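Local coordinates for protein probable aminotransferase (Pseudomonas aeruginosa, PDB 5YKR) that is a probable class-III aminotransferase, a dimeric enzyme of the pyridoxal-phosphate-dependent family whose precise role is not established, at residues Asp98-Gln103 / Gly290-Ala295; Thr109-Thr114 / Gly326-Gly331. One frame throughout, in Å; residues are numbered along the deposited sequence.

Contact 1: residues Asp98-Gln103 / Gly290-Ala295; sequences DAIARQ and GGIPSA
Ile-100 and Ile-292 meet tip to tip, methyl CD1 against methyl CD1 at 3.8 Å. The contact is a little broader than one pair of methyls: CG1 of Ile-100 also lies 3.8 Å from CD1 of Ile-292. In Ile-100 the long branch, CG1 and CD1, lies anti to the carbonyl carbon (chi1 -72°) and then runs nearly straight, which carries CD1 off the helix to the loop. Ile-292 has the same rotamer on its own side, so two extended branches reach for each other end on. The terminal methyl of Ile-100 also sits 4.1 Å from the carbonyl O of Gly-290, whose positive phi (61°) is one that glycine readily adopts.

The setting is consistent with the large domain of the PLP-dependent aminotransferase fold at its subunit interface: helix 94-104 faces the loop that leads from strand 281-284, past the LLP-modified Lys-286, into strand 295-299 of the seven-stranded sheet. Next to the contact, Ile-100 packs on Ile-100 of the second subunit, and the carbonyl O of Gly-290 accepts a hydrogen bond from Ser-108 OG, also of the second subunit. Within the chain, helix 333-346 backs both segments, with Leu-334 against Ile-292 and Ala-341 against Ala-99. Further out, Gln-103 holds the chain just beyond its helix, its NE2 bonded to Gly-107 O and its OE1 to Arg-106 NE, while Pro-293 O is held by Gln-335 NE2.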
ATOM      1  N   ASP A  98      18.969   9.981   7.106  1.00 11.27           N
ATOM      2  CA  ASP A  98      20.062   9.227   7.694  1.00 11.80           C
ATOM      3  C   ASP A  98      19.602   7.870   8.220  1.00 10.84           C
ATOM      4  O   ASP A  98      20.291   6.852   8.042  1.00 11.58           O
ATOM      5  CB  ASP A  98      20.766   9.997   8.822  1.00 12.33           C
ATOM      6  CG  ASP A  98      21.680  11.133   8.304  1.00 15.84           C
ATOM      7  OD1 ASP A  98      21.937  11.282   7.063  1.00 18.26           O
ATOM      8  OD2 ASP A  98      22.118  11.891   9.191  1.00 19.84           O
ATOM      9  N   ALA A  99      18.424   7.858   8.874  1.00  9.63           N
ATOM     10  CA  ALA A  99      17.882   6.613   9.410  1.00  9.80           C
ATOM     11  C   ALA A  99      17.552   5.633   8.266  1.00 10.02           C
ATOM     12  O   ALA A  99      17.795   4.413   8.381  1.00 10.91           O
ATOM     13  CB  ALA A  99      16.656   6.866  10.236  1.00 10.38           C
ATOM     14  N   ILE A 100      16.978   6.137   7.174  1.00 10.09           N
ATOM     15  CA  ILE A 100      16.639   5.348   5.997  1.00 10.27           C
ATOM     16  C   ILE A 100      17.923   4.771   5.391  1.00  9.70           C
ATOM     17  O   ILE A 100      18.005   3.578   5.096  1.00 10.82           O
ATOM     18  CB  ILE A 100      15.818   6.159   4.994  1.00 10.29           C
ATOM     19  CG1 ILE A 100      14.409   6.370   5.530  1.00 10.74           C
ATOM     20  CG2 ILE A 100      15.780   5.479   3.621  1.00 11.77           C
ATOM     21  CD1 ILE A 100      13.606   7.381   4.741  1.00 11.55           C
ATOM     22  N   ALA A 101      18.930   5.593   5.193  1.00 10.13           N
ATOM     23  CA  ALA A 101      20.183   5.125   4.602  1.00 10.48           C
ATOM     24  C   ALA A 101      20.814   4.028   5.470  1.00 11.11           C
ATOM     25  O   ALA A 101      21.245   2.969   4.963  1.00 12.88           O
ATOM     26  CB  ALA A 101      21.143   6.297   4.438  1.00 11.56           C
ATOM     27  N   ARG A 102      20.887   4.283   6.768  1.00 11.07           N
ATOM     28  CA  ARG A 102      21.519   3.331   7.702  1.00 12.84           C
ATOM     29  C   ARG A 102      20.782   1.992   7.701  1.00 11.55           C
ATOM     30  O   ARG A 102      21.404   0.898   7.640  1.00 13.05           O
ATOM     31  CB  ARG A 102      21.554   3.891   9.117  1.00 16.13           C
ATOM     32  CG  ARG A 102      22.039   2.958  10.211  1.00 22.54           C
ATOM     33  CD  ARG A 102      22.207   3.692  11.530  1.00 31.29           C
ATOM     34  NE  ARG A 102      21.043   4.427  11.955  1.00 40.57           N
ATOM     35  CZ  ARG A 102      20.913   5.775  12.034  1.00 42.02           C
ATOM     36  NH1 ARG A 102      21.857   6.709  11.682  1.00 37.97           N
ATOM     37  NH2 ARG A 102      19.774   6.203  12.481  1.00 33.18           N
ATOM     38  N   GLN A 103      19.451   2.049   7.773  1.00 11.30           N
ATOM     39  CA  GLN A 103      18.709   0.803   7.847  1.00 10.74           C
ATOM     40  C   GLN A 103      18.741   0.064   6.523  1.00 10.06           C
ATOM     41  O   GLN A 103      18.790  -1.168   6.504  1.00 11.04           O
ATOM     42  CB  GLN A 103      17.298   1.009   8.360  1.00 10.62           C
ATOM     43  CG  GLN A 103      16.549  -0.286   8.668  1.00 10.33           C
ATOM     44  CD  GLN A 103      17.244  -1.100   9.766  1.00  9.75           C
ATOM     45  OE1 GLN A 103      17.712  -0.550  10.754  1.00 12.90           O
ATOM     46  NE2 GLN A 103      17.342  -2.395   9.568  1.00 11.07           N
ATOM     47  N   GLY A 290       9.153   9.460   6.051  1.00  9.64           N
ATOM     48  CA  GLY A 290      10.112  10.063   5.155  1.00 11.87           C
ATOM     49  C   GLY A 290       9.905   9.816   3.693  1.00 12.11           C
ATOM     50  O   GLY A 290      10.885   9.870   2.946  1.00 13.18           O
ATOM     51  N   GLY A 291       8.656   9.544   3.297  1.00 12.05           N
ATOM     52  CA  GLY A 291       8.383   9.232   1.914  1.00 13.64           C
ATOM     53  C   GLY A 291       8.396   7.757   1.570  1.00 11.35           C
ATOM     54  O   GLY A 291       8.104   7.384   0.428  1.00 14.61           O
ATOM     55  N   ILE A 292       8.693   6.883   2.541  1.00 10.13           N
ATOM     56  CA  ILE A 292       8.431   5.462   2.379  1.00  9.72           C
ATOM     57  C   ILE A 292       6.916   5.273   2.602  1.00  9.20           C
ATOM     58  O   ILE A 292       6.355   5.732   3.616  1.00 10.43           O
ATOM     59  CB  ILE A 292       9.176   4.646   3.439  1.00  9.62           C
ATOM     60  CG1 ILE A 292      10.689   4.903   3.335  1.00 12.06           C
ATOM     61  CG2 ILE A 292       8.901   3.147   3.267  1.00 10.31           C
ATOM     62  CD1 ILE A 292      11.375   4.344   4.506  1.00 12.58           C
ATOM     63  N   PRO A 293       6.233   4.602   1.668  1.00  8.89           N
ATOM     64  CA  PRO A 293       4.794   4.332   1.864  1.00  8.45           C
ATOM     65  C   PRO A 293       4.541   3.641   3.188  1.00  8.71           C
ATOM     66  O   PRO A 293       5.102   2.578   3.465  1.00  9.76           O
ATOM     67  CB  PRO A 293       4.451   3.429   0.666  1.00  9.04           C
ATOM     68  CG  PRO A 293       5.425   3.878  -0.409  1.00  8.99           C
ATOM     69  CD  PRO A 293       6.708   4.158   0.335  1.00  9.76           C
ATOM     70  N   SER A 294       3.683   4.236   4.011  0.50  8.17           N
ATOM     71  CA  SER A 294       3.460   3.754   5.377  0.50  8.48           C
ATOM     72  C   SER A 294       2.225   4.381   5.976  0.50  8.45           C
ATOM     73  O   SER A 294       1.774   5.457   5.533  0.50 10.10           O
ATOM     74  CB  SER A 294       4.634   4.098   6.296  0.50  8.90           C
ATOM     75  OG  SER A 294       5.918   3.751   5.830  0.50 10.26           O
ATOM     76  N   ALA A 295       1.675   3.691   6.972  1.00  7.57           N
ATOM     77  CA  ALA A 295       0.717   4.295   7.889  1.00  7.89           C
ATOM     78  C   ALA A 295       0.749   3.488   9.179  1.00  7.66           C
ATOM     79  O   ALA A 295       1.217   2.331   9.196  1.00  7.46           O
ATOM     80  CB  ALA A 295      -0.705   4.303   7.299  1.00  8.00           C
TER

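Contact 2: residues Thr109-Thr114 / Gly326-Gly331; sequences TLMLPT and GGTLAG
Thr-109 OG1 donates to a bridging water at 2.7 Å, and the water in turn donates a hydrogen bond to the carbonyl O of Thr-328, 2.8 Å away. Direct contact between hydroxyl and carbonyl is not made; the water spans the gap and links the two loops. The hydroxyl of Thr-109, set trans to the backbone N, is turned to the facing loop, where it also rests 3.9 Å from CG of Leu-329, the two side chains crossing at about a right angle.

The same carbonyl O of Thr-328 is approached by the methyl of Met-111, CE lying 3.2 Å from it. Met-111 gets there by folding: its CB does not aim at the other loop, but bends at chi2 (45°) and chi3 (66°) bring the thioether end round to it. CE then also comes within 4.2 Å of Thr-328 CG2. A second water joins the loops further along, donating to Leu-112 O and, at 2.7 Å, to Gly-331 O. On the far loop, a type I turn from Gly-327 to Ala-330, closed by the bond from Ala-330 N to Gly-327 O, presents the Thr-328 carbonyl.

Within the chain, Thr-114 takes the N-cap position of helix 115-128. The second subunit presses on this corner: its Trp-53 NE1 bonds to Met-111 O, and its Gly-86 packs on Thr-109. Thr-328 OG1 is hydrogen-bonded to the LLP side chain, the lysine-linked pyridoxal phosphate, of the second subunit. Loops of one subunit that complete the cofactor site of the other are characteristic of dimeric fold-type I PLP enzymes, the group to which class-III aminotransferases belong.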
ATOM      1  N   THR A 109      13.804  -5.281   4.632  1.00  8.55           N
ATOM      2  CA  THR A 109      12.571  -6.071   4.767  1.00  8.59           C
ATOM      3  C   THR A 109      12.893  -7.526   5.044  1.00  9.14           C
ATOM      4  O   THR A 109      13.433  -8.223   4.208  1.00 10.70           O
ATOM      5  CB  THR A 109      11.557  -5.790   3.629  1.00 10.11           C
ATOM      6  OG1 THR A 109      10.230  -6.146   4.079  1.00 10.00           O
ATOM      7  CG2 THR A 109      11.932  -6.442   2.290  1.00 10.65           C
ATOM      8  N   LEU A 110      12.576  -7.949   6.289  1.00  8.88           N
ATOM      9  CA  LEU A 110      12.945  -9.276   6.783  1.00  9.28           C
ATOM     10  C   LEU A 110      11.797 -10.150   7.183  1.00  8.31           C
ATOM     11  O   LEU A 110      11.994 -11.283   7.601  1.00  9.16           O
ATOM     12  CB  LEU A 110      13.884  -9.058   7.979  1.00 12.70           C
ATOM     13  CG  LEU A 110      15.234  -8.404   7.592  1.00 15.69           C
ATOM     14  CD1 LEU A 110      15.405  -7.221   8.501  1.00 19.55           C
ATOM     15  CD2 LEU A 110      16.305  -9.476   7.652  1.00 16.09           C
ATOM     16  N   MET A 111      10.580  -9.624   7.090  1.00  7.99           N
ATOM     17  CA  MET A 111       9.380 -10.245   7.668  1.00  8.35           C
ATOM     18  C   MET A 111       9.552 -10.439   9.174  1.00  7.87           C
ATOM     19  O   MET A 111       8.910 -11.302   9.779  1.00  8.67           O
ATOM     20  CB  MET A 111       9.013 -11.545   6.939  1.00  9.21           C
ATOM     21  CG  MET A 111       7.713 -12.206   7.278  1.00  9.60           C
ATOM     22  SD  MET A 111       6.307 -11.079   7.374  1.00  9.36           S
ATOM     23  CE  MET A 111       6.127 -10.524   5.692  1.00 10.93           C
ATOM     24  N   LEU A 112      10.353  -9.565   9.786  1.00  7.62           N
ATOM     25  CA  LEU A 112      10.691  -9.639  11.198  1.00  7.95           C
ATOM     26  C   LEU A 112      10.812  -8.240  11.776  1.00  7.37           C
ATOM     27  O   LEU A 112      11.126  -7.302  11.067  1.00  7.92           O
ATOM     28  CB  LEU A 112      12.016 -10.383  11.407  1.00  8.39           C
ATOM     29  CG  LEU A 112      11.987 -11.889  11.125  1.00  9.73           C
ATOM     30  CD1 LEU A 112      13.397 -12.466  10.980  1.00  9.61           C
ATOM     31  CD2 LEU A 112      11.208 -12.596  12.198  1.00 10.20           C
ATOM     32  N   PRO A 113      10.619  -8.121  13.097  1.00  7.44           N
ATOM     33  CA  PRO A 113      10.823  -6.874  13.795  1.00  8.07           C
ATOM     34  C   PRO A 113      12.312  -6.606  14.054  1.00  8.07           C
ATOM     35  O   PRO A 113      13.163  -7.509  13.987  1.00  8.89           O
ATOM     36  CB  PRO A 113      10.064  -7.093  15.124  1.00  7.99           C
ATOM     37  CG  PRO A 113      10.231  -8.547  15.379  1.00  8.15           C
ATOM     38  CD  PRO A 113      10.111  -9.159  13.995  1.00  8.43           C
ATOM     39  N   THR A 114      12.602  -5.351  14.368  1.00  7.77           N
ATOM     40  CA  THR A 114      13.897  -4.865  14.852  1.00  8.09           C
ATOM     41  C   THR A 114      13.727  -4.103  16.151  1.00  7.82           C
ATOM     42  O   THR A 114      12.604  -3.894  16.615  1.00  8.37           O
ATOM     43  CB  THR A 114      14.573  -3.965  13.831  1.00  8.78           C
ATOM     44  OG1 THR A 114      13.769  -2.782  13.711  1.00  9.42           O
ATOM     45  CG2 THR A 114      14.720  -4.660  12.471  1.00 10.38           C
ATOM     46  N   GLY A 326      -3.116  -7.241   6.286  1.00 10.75           N
ATOM     47  CA  GLY A 326      -1.651  -7.153   6.380  1.00  9.79           C
ATOM     48  C   GLY A 326      -1.150  -7.006   5.001  1.00 13.07           C
ATOM     49  O   GLY A 326      -1.973  -6.961   4.071  1.00 17.38           O
ATOM     50  N   GLY A 327       0.138  -7.088   4.810  1.00 10.74           N
ATOM     51  CA  GLY A 327       0.791  -6.927   3.520  1.00 10.58           C
ATOM     52  C   GLY A 327       2.273  -7.291   3.698  1.00  9.05           C
ATOM     53  O   GLY A 327       2.860  -7.124   4.807  1.00  9.54           O
ATOM     54  N   THR A 328       2.894  -7.774   2.635  1.00  9.50           N
ATOM     55  CA  THR A 328       4.231  -8.366   2.755  1.00  9.69           C
ATOM     56  C   THR A 328       5.298  -7.402   3.242  1.00  9.51           C
ATOM     57  O   THR A 328       6.193  -7.807   4.002  1.00  9.34           O
ATOM     58  CB  THR A 328       4.619  -9.044   1.447  1.00 11.04           C
ATOM     59  OG1 THR A 328       3.560  -9.952   1.025  1.00 13.08           O
ATOM     60  CG2 THR A 328       5.951  -9.781   1.568  1.00 12.09           C
ATOM     61  N   LEU A 329       5.227  -6.130   2.836  1.00  8.46           N
ATOM     62  CA  LEU A 329       6.190  -5.142   3.214  1.00  9.45           C
ATOM     63  C   LEU A 329       5.672  -4.229   4.322  1.00  9.04           C
ATOM     64  O   LEU A 329       6.336  -3.273   4.730  1.00 10.09           O
ATOM     65  CB  LEU A 329       6.713  -4.341   2.031  1.00 10.69           C
ATOM     66  CG  LEU A 329       7.761  -5.083   1.195  1.00 12.67           C
ATOM     67  CD1 LEU A 329       7.179  -6.187   0.360  1.00 14.45           C
ATOM     68  CD2 LEU A 329       8.550  -4.148   0.298  1.00 15.68           C
ATOM     69  N   ALA A 330       4.478  -4.534   4.854  1.00  7.83           N
ATOM     70  CA  ALA A 330       3.976  -3.743   5.972  1.00  7.59           C
ATOM     71  C   ALA A 330       4.760  -4.002   7.262  1.00  7.70           C
ATOM     72  O   ALA A 330       5.029  -5.134   7.618  1.00  9.08           O
ATOM     73  CB  ALA A 330       2.522  -4.067   6.190  1.00  8.72           C
ATOM     74  N   GLY A 331       5.037  -2.925   7.994  1.00  8.28           N
ATOM     75  CA  GLY A 331       5.740  -3.038   9.239  1.00  7.88           C
ATOM     76  C   GLY A 331       7.187  -3.428   9.100  1.00  7.68           C
ATOM     77  O   GLY A 331       7.733  -4.094  10.015  1.00  7.90           O
TER
HETATM   78  O   HOH W   1       8.891  -8.263   3.207  1.00 12.83           O
HETATM   79  O   HOH W   2      10.140  -4.525  11.223  1.00 10.32           O

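Overall arrangement
The centres of contacts 1 and 2 lie about 14 Å apart, and their nearest atoms come to about 5 Å without touching. Along the chain the order is 98-103, 109-114, 290-295, 326-331, so the contacts interleave: helix 94-104 and the loop after it supply the first halves, and the loops before strand 295-299 and before helix 333-346 the second. That last helix connects the pair, since it packs on both segments of contact 1 and begins just after 326-331. Both contacts are buried and both touch the second subunit, so two distant parts of the sequence meet side by side at the dimer interface, where contact 2 reaches the partner's cofactor.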